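Local coordinates for Bcl-2-like protein FPV039 (Fowlpox virus, PDB 5TZP) that blocks apoptosis of the host cell by sequestering and inactivating several proapoptotic Bcl-2 proteins, among them BAK1 and BAX, at residues M11-Y16 with K129-F134; E63-I68 with C98-K103; D47-A52 with N141-Y146. All coordinates share one frame; numbering follows the deposited sequence. Where two conformers were deposited one is given.

Overall arrangement
All three contacts tie distant parts of one helical bundle together. Interaction 1 joins the start of helix 14-32 to the end of helix 115-136, and interaction 2, on the opposite side of the chain's centre with its own centre about 26 Å away, sets the end of helix 43-68 against helix 88-105. Interaction 3 also uses helix 43-68, near its beginning, where the chain after helix 115-136 returns to it; its centre lies about 21 Å from that of interaction 2 and 19 Å from that of interaction 1. Along the chain, interactions 1 and 3 alternate, while interaction 2 falls within the span of both. Residues of interactions 2 and 3 also touch the bound BH3 peptide.

Interaction 1 (M11-Y16 with K129-F134); sequences MKDETY and KYRSWF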
# COMPACT_ATOMS: atom_id res chain seq x y z
N MET A 11 -8.64 -15.49 9.09
CA MET A 11 -9.97 -15.35 8.48
C MET A 11 -10.44 -13.90 8.29
O MET A 11 -9.76 -12.93 8.70
CB MET A 11 -11.01 -16.14 9.29
CG MET A 11 -11.07 -15.77 10.78
SD MET A 11 -11.90 -17.04 11.79
CE MET A 11 -10.70 -18.41 11.80
N LYS A 12 -11.60 -13.77 7.65
CA LYS A 12 -12.18 -12.45 7.36
C LYS A 12 -13.02 -12.01 8.56
O LYS A 12 -14.26 -12.07 8.57
CB LYS A 12 -12.97 -12.50 6.05
CG LYS A 12 -12.16 -13.06 4.90
CD LYS A 12 -12.71 -12.61 3.54
CE LYS A 12 -14.18 -12.90 3.33
NZ LYS A 12 -14.58 -12.50 1.90
N ASP A 13 -12.33 -11.59 9.61
CA ASP A 13 -12.94 -11.11 10.83
C ASP A 13 -12.89 -9.57 10.85
O ASP A 13 -12.69 -8.93 9.81
CB ASP A 13 -12.25 -11.78 12.00
CG ASP A 13 -10.78 -11.43 12.10
OD1 ASP A 13 -10.23 -10.69 11.23
OD2 ASP A 13 -10.16 -11.87 13.10
N GLU A 14 -13.12 -8.98 12.02
CA GLU A 14 -13.18 -7.54 12.14
C GLU A 14 -11.84 -6.93 11.78
O GLU A 14 -11.78 -5.91 11.13
CB GLU A 14 -13.59 -7.12 13.55
CG GLU A 14 -13.98 -5.67 13.60
CD GLU A 14 -14.50 -5.25 14.95
OE1 GLU A 14 -14.79 -6.18 15.73
OE2 GLU A 14 -14.62 -4.02 15.19
N THR A 15 -10.77 -7.54 12.23
CA THR A 15 -9.44 -7.03 11.94
C THR A 15 -9.20 -7.00 10.43
O THR A 15 -8.68 -6.03 9.88
CB THR A 15 -8.38 -7.85 12.67
OG1 THR A 15 -8.67 -7.83 14.08
CG2 THR A 15 -6.99 -7.26 12.38
N TYR A 16 -9.56 -8.10 9.75
CA TYR A 16 -9.44 -8.15 8.31
C TYR A 16 -10.16 -6.99 7.65
O TYR A 16 -9.59 -6.34 6.76
CB TYR A 16 -9.93 -9.51 7.78
CG TYR A 16 -9.97 -9.63 6.28
CD1 TYR A 16 -8.92 -10.15 5.58
CD2 TYR A 16 -11.14 -9.23 5.57
CE1 TYR A 16 -8.97 -10.18 4.20
CE2 TYR A 16 -11.23 -9.37 4.22
CZ TYR A 16 -10.15 -9.83 3.54
OH TYR A 16 -10.26 -9.98 2.15
N LYS A 129 1.02 -12.79 8.50
CA LYS A 129 2.18 -12.90 9.38
C LYS A 129 2.23 -11.85 10.49
O LYS A 129 2.96 -12.04 11.48
CB LYS A 129 3.45 -12.73 8.53
CG LYS A 129 3.70 -13.98 7.64
CD LYS A 129 5.02 -13.92 6.87
CE LYS A 129 5.35 -15.34 6.26
NZ LYS A 129 6.51 -15.28 5.29
N TYR A 130 1.51 -10.75 10.36
CA TYR A 130 1.65 -9.60 11.24
C TYR A 130 0.33 -9.18 11.87
O TYR A 130 0.21 -8.01 12.24
CB TYR A 130 2.31 -8.42 10.53
CG TYR A 130 3.61 -8.83 9.91
CD1 TYR A 130 4.76 -9.00 10.65
CD2 TYR A 130 3.66 -9.10 8.55
CE1 TYR A 130 5.93 -9.40 10.05
CE2 TYR A 130 4.83 -9.50 7.95
CZ TYR A 130 5.94 -9.63 8.73
OH TYR A 130 7.08 -10.11 8.15
N ARG A 131 -0.64 -10.09 12.04
CA ARG A 131 -1.93 -9.72 12.66
C ARG A 131 -1.76 -9.20 14.08
O ARG A 131 -2.33 -8.15 14.43
CB ARG A 131 -2.92 -10.88 12.57
CG ARG A 131 -4.25 -10.66 13.25
CD ARG A 131 -5.15 -11.92 13.27
NE ARG A 131 -5.47 -12.41 11.95
CZ ARG A 131 -6.53 -12.04 11.22
NH1 ARG A 131 -7.44 -11.15 11.67
NH2 ARG A 131 -6.69 -12.59 10.03
N SER A 132 -0.94 -9.84 14.92
CA SER A 132 -0.75 -9.36 16.28
C SER A 132 -0.06 -8.01 16.32
O SER A 132 -0.42 -7.12 17.10
CB SER A 132 0.06 -10.42 17.04
OG SER A 132 -0.84 -11.45 17.31
N TRP A 133 0.93 -7.81 15.42
CA TRP A 133 1.58 -6.49 15.29
C TRP A 133 0.57 -5.41 14.97
O TRP A 133 0.55 -4.35 15.60
CB TRP A 133 2.71 -6.54 14.23
CG TRP A 133 3.44 -5.28 14.02
CD1 TRP A 133 4.56 -4.92 14.62
CD2 TRP A 133 3.08 -4.22 13.13
NE1 TRP A 133 4.98 -3.69 14.16
CE2 TRP A 133 4.08 -3.22 13.24
CE3 TRP A 133 2.05 -4.04 12.21
CZ2 TRP A 133 4.02 -2.02 12.51
CZ3 TRP A 133 2.03 -2.86 11.46
CH2 TRP A 133 2.99 -1.89 11.61
N PHE A 134 -0.31 -5.67 14.01
CA PHE A 134 -1.31 -4.68 13.58
C PHE A 134 -2.28 -4.34 14.67
O PHE A 134 -2.54 -3.15 14.93
CB PHE A 134 -1.98 -5.21 12.32
CG PHE A 134 -2.98 -4.27 11.69
CD1 PHE A 134 -2.61 -3.04 11.18
CD2 PHE A 134 -4.30 -4.61 11.63
CE1 PHE A 134 -3.58 -2.24 10.49
CE2 PHE A 134 -5.24 -3.79 11.00
CZ PHE A 134 -4.87 -2.62 10.44
O HOH W 1 -7.98 -10.64 14.61
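Arg131 reaches across from helix 115-136 to meet Asp13, the residue just before helix 14-32, in a salt bridge made through NH1. With CG anti to the backbone N (chi1 176°) the side chain leaves its helix toward the N-terminal segment, and a bend at chi3 turns the guanidinium to present NH1 to the carboxylate. The two flat groups are strongly turned against each other, their planes 75° apart. NH1 of Arg131 meets OD1 of Asp13 at 2.9 Å from the syn side, somewhat out of the carboxylate plane, with a moderately bent N-H...O angle of 140°. OD1 of Asp13 also accepts a straighter bond from the backbone N of Tyr16 at 3.1 Å, approaching almost head-on to the oxygen. One oxygen thus caps the helix and receives the arginine, and these two donors together restrain the rotation of the carboxylate. NH2 of Arg131 adds a weak bond to the backbone O of Met11 at 3.4 Å, near the guanidinium plane.

Thr15 lies beside this charged pair, its CB 3.6 Å from NH1 of Arg131. Its hydroxyl is joined to the arginine through a water, which lies 2.9 Å from OG1 of Thr15 and accepts from NH1 of Arg131. The methyl is directed otherwise: CG2 of Thr15 lies in the plane of the Phe134 ring at its edge, 3.8 Å from CD2 of Phe134, the two side chains running antiparallel alongside each other. Phe134 also makes an edge-to-face pair with Trp140, and Tyr16 packs on Glu120, Thr123 and Asp124 of helix 115-136. A helix N-cap whose aspartate doubles as a salt-bridge partner here joins the first and last long helices of the Bcl-2 fold.

Interaction 2 (E63-I68 with C98-K103); sequences EFDIII and CAYYSK. With EDO (1,2-ethanediol), chain C.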
# COMPACT_ATOMS: atom_id res chain seq x y z
N GLU A 63 10.71 5.64 -10.83
CA GLU A 63 11.20 4.30 -10.54
C GLU A 63 10.08 3.27 -10.65
O GLU A 63 10.27 2.18 -11.18
CB GLU A 63 11.79 4.32 -9.12
CG GLU A 63 12.82 3.11 -8.89
CD GLU A 63 14.13 3.33 -9.54
OE1 GLU A 63 15.05 2.49 -9.49
OE2 GLU A 63 14.41 4.43 -10.17
N PHE A 64 8.91 3.64 -10.15
CA PHE A 64 7.76 2.78 -10.25
C PHE A 64 7.44 2.49 -11.71
O PHE A 64 7.05 1.36 -12.06
CB PHE A 64 6.52 3.41 -9.57
CG PHE A 64 6.55 3.53 -8.07
CD1 PHE A 64 7.59 2.97 -7.32
CD2 PHE A 64 5.53 4.14 -7.41
CE1 PHE A 64 7.57 3.08 -5.92
CE2 PHE A 64 5.50 4.23 -6.03
CZ PHE A 64 6.56 3.70 -5.30
N ASP A 65 7.61 3.51 -12.58
CA ASP A 65 7.34 3.32 -13.97
C ASP A 65 8.24 2.24 -14.58
O ASP A 65 7.81 1.38 -15.39
CB ASP A 65 7.48 4.64 -14.78
CG ASP A 65 6.31 5.58 -14.58
OD1 ASP A 65 5.20 5.15 -14.13
OD2 ASP A 65 6.52 6.80 -14.86
N ILE A 66 9.53 2.28 -14.24
CA ILE A 66 10.41 1.23 -14.75
C ILE A 66 9.99 -0.15 -14.21
O ILE A 66 9.89 -1.11 -14.98
CB ILE A 66 11.86 1.55 -14.43
CG1 ILE A 66 12.27 2.83 -15.18
CG2 ILE A 66 12.74 0.35 -14.83
CD1 ILE A 66 13.69 3.26 -14.90
N ILE A 67 9.69 -0.21 -12.92
CA ILE A 67 9.29 -1.49 -12.30
C ILE A 67 8.07 -2.05 -13.03
O ILE A 67 8.01 -3.23 -13.39
CB ILE A 67 9.03 -1.26 -10.81
CG1 ILE A 67 10.34 -1.09 -10.03
CG2 ILE A 67 8.19 -2.44 -10.25
CD1 ILE A 67 10.22 -0.55 -8.69
N ILE A 68 7.08 -1.20 -13.27
CA ILE A 68 5.83 -1.71 -13.86
C ILE A 68 5.95 -2.06 -15.34
O ILE A 68 5.00 -2.72 -15.89
CB ILE A 68 4.77 -0.59 -13.61
CG1 ILE A 68 4.50 -0.50 -12.09
CG2 ILE A 68 3.44 -0.89 -14.31
CD1 ILE A 68 3.68 0.66 -11.63
N CYS A 98 1.02 0.08 -5.06
CA CYS A 98 -0.11 -0.67 -5.57
C CYS A 98 -1.21 0.25 -6.06
O CYS A 98 -1.88 -0.10 -7.06
CB CYS A 98 -0.65 -1.65 -4.54
SG CYS A 98 0.40 -3.12 -4.32
N ALA A 99 -1.47 1.39 -5.40
CA ALA A 99 -2.40 2.38 -5.94
C ALA A 99 -1.93 2.88 -7.29
O ALA A 99 -2.70 2.95 -8.27
CB ALA A 99 -2.61 3.52 -4.96
N TYR A 100 -0.66 3.28 -7.37
CA TYR A 100 -0.08 3.78 -8.60
C TYR A 100 -0.22 2.75 -9.72
O TYR A 100 -0.64 3.06 -10.85
CB TYR A 100 1.39 4.11 -8.32
CG TYR A 100 2.11 4.81 -9.43
CD1 TYR A 100 1.98 6.19 -9.64
CD2 TYR A 100 2.85 4.12 -10.38
CE1 TYR A 100 2.56 6.83 -10.68
CE2 TYR A 100 3.47 4.76 -11.45
CZ TYR A 100 3.31 6.12 -11.57
OH TYR A 100 3.90 6.77 -12.64
N TYR A 101 0.11 1.49 -9.40
CA TYR A 101 0.01 0.36 -10.31
C TYR A 101 -1.42 0.18 -10.79
O TYR A 101 -1.66 -0.00 -12.00
CB TYR A 101 0.57 -0.88 -9.57
CG TYR A 101 0.33 -2.20 -10.25
CD1 TYR A 101 1.08 -2.60 -11.33
CD2 TYR A 101 -0.68 -3.03 -9.87
CE1 TYR A 101 0.86 -3.81 -11.95
CE2 TYR A 101 -0.92 -4.24 -10.49
CZ TYR A 101 -0.12 -4.59 -11.52
OH TYR A 101 -0.35 -5.81 -12.17
N SER A 102 -2.36 0.15 -9.84
CA SER A 102 -3.78 -0.07 -10.18
C SER A 102 -4.25 0.89 -11.26
O SER A 102 -4.94 0.50 -12.22
CB SER A 102 -4.61 0.12 -8.92
OG SER A 102 -6.04 0.07 -9.07
N LYS A 103 -3.88 2.16 -11.15
CA LYS A 103 -4.32 3.14 -12.13
C LYS A 103 -3.64 2.89 -13.46
O LYS A 103 -4.24 3.07 -14.52
CB LYS A 103 -4.07 4.54 -11.58
CG LYS A 103 -4.61 5.62 -12.47
CD LYS A 103 -4.43 6.99 -11.82
CE LYS A 103 -4.94 8.13 -12.76
NZ LYS A 103 -6.42 8.12 -13.01
C1 EDO C . -0.60 -9.38 -11.32
O1 EDO C . 0.27 -8.27 -11.23
C2 EDO C . -0.64 -10.01 -12.66
O2 EDO C . 0.66 -10.68 -12.71
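Phe64 and Tyr100 meet where two helices of the Bcl-2 bundle, 43-68 and 88-105, pack with their local axes 10.8 Å apart and crossing at -59°; Cys98 and Ala99 of the second segment belong to the BH1 motif. The edge of Phe64 is directed toward the face of Tyr100 in an offset edge-to-face pair, centroids 5.8 Å apart and planes at 60°. CG of Tyr100 stands anti to the backbone N (chi1 -173°), which carries the ring across the gap to helix 43-68. CB of Phe64 approaches the ring obliquely, whereas CD1 of Ile68 lies at its edge, in plane, 3.8 Å from CD2 of Tyr100.

With CG1 beside the backbone N and the chain extended beyond it, CD1 of Ile68 comes between the two tyrosines, 4.0 Å from CB of Tyr101. Its CG1 faces the edge of the Tyr101 ring. The ring of Phe64 also makes an edge-to-face pair with Phe97, and Phe64 and Ile67 pack on apolar side chains of the bound BH3 peptide.

OH of Tyr101 is hydrogen-bonded to O1 of a 1,2-ethanediol, 2.7 Å away and probably from the crystallisation liquor. Asp65 crosses the end of Tyr100 at about a right angle, and its OD1 accepts the phenol proton of Tyr100 OH at 2.6 Å, from the syn side and well out of the carboxylate plane.

Interaction 3 (D47-A52 with N141-Y146); sequences DVLKAA and NGIRIY. With SO4 (sulfate ion), chain J.
Apolar packing carries most of this contact, with Val48 and Leu49 of helix 43-68 set against Ile143 and Tyr146 of the returning C-terminal chain. CG1 of Val48, placed anti to the backbone N (chi1 175°), fits into the 3-10 turn: it lies 3.4 Å from the backbone O of Ile143, and its other neighbours include CG2 of Ile143 and, at 4.1 Å, CB of Tyr146. Leu49 and Ile143 approach at a slant, methyl to methyl, with CD1 of Leu49 3.8 Å from CD1 of Ile143. CG1 of Ile143 stands roughly anti to the backbone N (chi1 -152°), and the extended chain beyond it carries the methyl to the leucine, while its CG2 branch serves the valine.

No direct hydrogen bond joins the two segments. A water bridges them instead, donating to O of Val48 at 3.0 Å and to O of Tyr146 at 2.8 Å.

Ionic and polar contacts of Arg144 lie at the margin. Arg144 extends its guanidinium edge-on to a sulfate, probably from the crystallisation liquor, in a nearly straight two-pronged grip: NH1 donates to O4 at 2.9 Å and NH2 to O1 at 2.8 Å. NH2 also forms a salt bridge with Asp42, and NE bonds to Ser45, so the arginine is tied to the start of helix 43-68 as well.

The ring of Tyr146 meets an aromatic side chain of the bound peptide edge-to-face, and Ala52 packs on an aromatic one, placing this helix-to-C-terminal-chain contact beside the BH3-binding groove of the Bcl-2 fold.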
# COMPACT_ATOMS: atom_id res chain seq x y z
N ASP A 47 -6.29 10.17 6.42
CA ASP A 47 -5.65 11.36 5.85
C ASP A 47 -4.14 11.26 5.96
O ASP A 47 -3.43 11.70 5.05
CB ASP A 47 -6.17 12.61 6.54
CG ASP A 47 -7.50 13.13 5.96
OD1 ASP A 47 -7.87 12.64 4.87
OD2 ASP A 47 -8.04 14.08 6.62
N VAL A 48 -3.63 10.65 7.03
CA VAL A 48 -2.18 10.42 7.11
C VAL A 48 -1.70 9.47 6.01
O VAL A 48 -0.69 9.73 5.35
CB VAL A 48 -1.77 9.91 8.51
CG1 VAL A 48 -0.27 9.57 8.52
CG2 VAL A 48 -2.06 10.92 9.60
N LEU A 49 -2.41 8.35 5.84
CA LEU A 49 -2.10 7.40 4.78
C LEU A 49 -2.07 8.09 3.43
O LEU A 49 -1.13 7.90 2.62
CB LEU A 49 -3.11 6.25 4.83
CG LEU A 49 -2.91 5.19 3.71
CD1 LEU A 49 -1.62 4.43 3.82
CD2 LEU A 49 -4.08 4.23 3.70
N LYS A 50 -3.11 8.84 3.12
CA LYS A 50 -3.24 9.49 1.82
C LYS A 50 -2.07 10.42 1.59
O LYS A 50 -1.45 10.46 0.51
CB LYS A 50 -4.59 10.23 1.80
CG LYS A 50 -4.76 11.13 0.67
CD LYS A 50 -6.28 11.72 0.64
CE LYS A 50 -6.42 13.02 -0.09
NZ LYS A 50 -7.84 13.43 0.00
N ALA A 51 -1.73 11.25 2.56
CA ALA A 51 -0.61 12.22 2.42
C ALA A 51 0.73 11.50 2.25
O ALA A 51 1.57 11.88 1.42
CB ALA A 51 -0.55 13.15 3.61
N ALA A 52 0.91 10.39 2.98
CA ALA A 52 2.19 9.66 2.94
C ALA A 52 2.29 8.95 1.58
O ALA A 52 3.37 8.98 0.96
CB ALA A 52 2.24 8.64 4.08
N ASN A 141 -4.02 3.34 13.86
CA ASN A 141 -3.55 4.43 14.70
C ASN A 141 -2.04 4.56 14.63
O ASN A 141 -1.50 5.67 14.74
CB ASN A 141 -4.04 4.21 16.14
CG ASN A 141 -3.89 5.44 16.94
OD1 ASN A 141 -2.90 5.59 17.72
ND2 ASN A 141 -4.82 6.32 16.80
N GLY A 142 -1.32 3.43 14.50
CA GLY A 142 0.13 3.51 14.52
C GLY A 142 0.74 4.29 13.37
O GLY A 142 1.88 4.76 13.50
N ILE A 143 -0.03 4.49 12.29
CA ILE A 143 0.46 5.26 11.15
C ILE A 143 0.59 6.73 11.49
O ILE A 143 1.23 7.49 10.76
CB ILE A 143 -0.42 5.06 9.93
CG1 ILE A 143 0.42 5.26 8.66
CG2 ILE A 143 -1.61 6.01 9.94
CD1 ILE A 143 -0.39 4.88 7.37
N ARG A 144 -0.06 7.19 12.59
CA ARG A 144 -0.12 8.62 12.88
C ARG A 144 1.24 9.22 13.20
O ARG A 144 1.37 10.45 13.22
CB ARG A 144 -1.16 8.92 13.93
CG ARG A 144 -2.56 8.63 13.50
CD ARG A 144 -3.49 8.79 14.68
NE ARG A 144 -4.88 8.50 14.29
CZ ARG A 144 -5.92 8.81 15.01
NH1 ARG A 144 -5.79 9.44 16.18
NH2 ARG A 144 -7.18 8.55 14.63
N ILE A 145 2.26 8.40 13.43
CA ILE A 145 3.61 8.93 13.58
C ILE A 145 4.11 9.62 12.34
O ILE A 145 5.10 10.35 12.43
CB ILE A 145 4.55 7.83 14.08
CG1 ILE A 145 4.75 6.72 13.07
CG2 ILE A 145 4.12 7.34 15.49
CD1 ILE A 145 5.89 5.81 13.41
N TYR A 146 3.44 9.38 11.21
CA TYR A 146 3.78 10.08 9.97
C TYR A 146 2.88 11.22 9.65
O TYR A 146 2.97 11.78 8.53
CB TYR A 146 3.78 9.10 8.81
CG TYR A 146 4.84 8.01 8.98
CD1 TYR A 146 6.15 8.36 9.44
CD2 TYR A 146 4.52 6.75 8.92
CE1 TYR A 146 7.12 7.35 9.65
CE2 TYR A 146 5.48 5.78 9.10
CZ TYR A 146 6.71 6.06 9.44
OH TYR A 146 7.53 4.94 9.62
S SO4 J . -9.45 9.51 17.45
O1 SO4 J . -9.53 9.27 16.03
O2 SO4 J . -10.18 10.79 17.78
O3 SO4 J . -10.00 8.27 18.03
O4 SO4 J . -8.09 9.72 17.97
O HOH W 2 1.29 11.75 6.27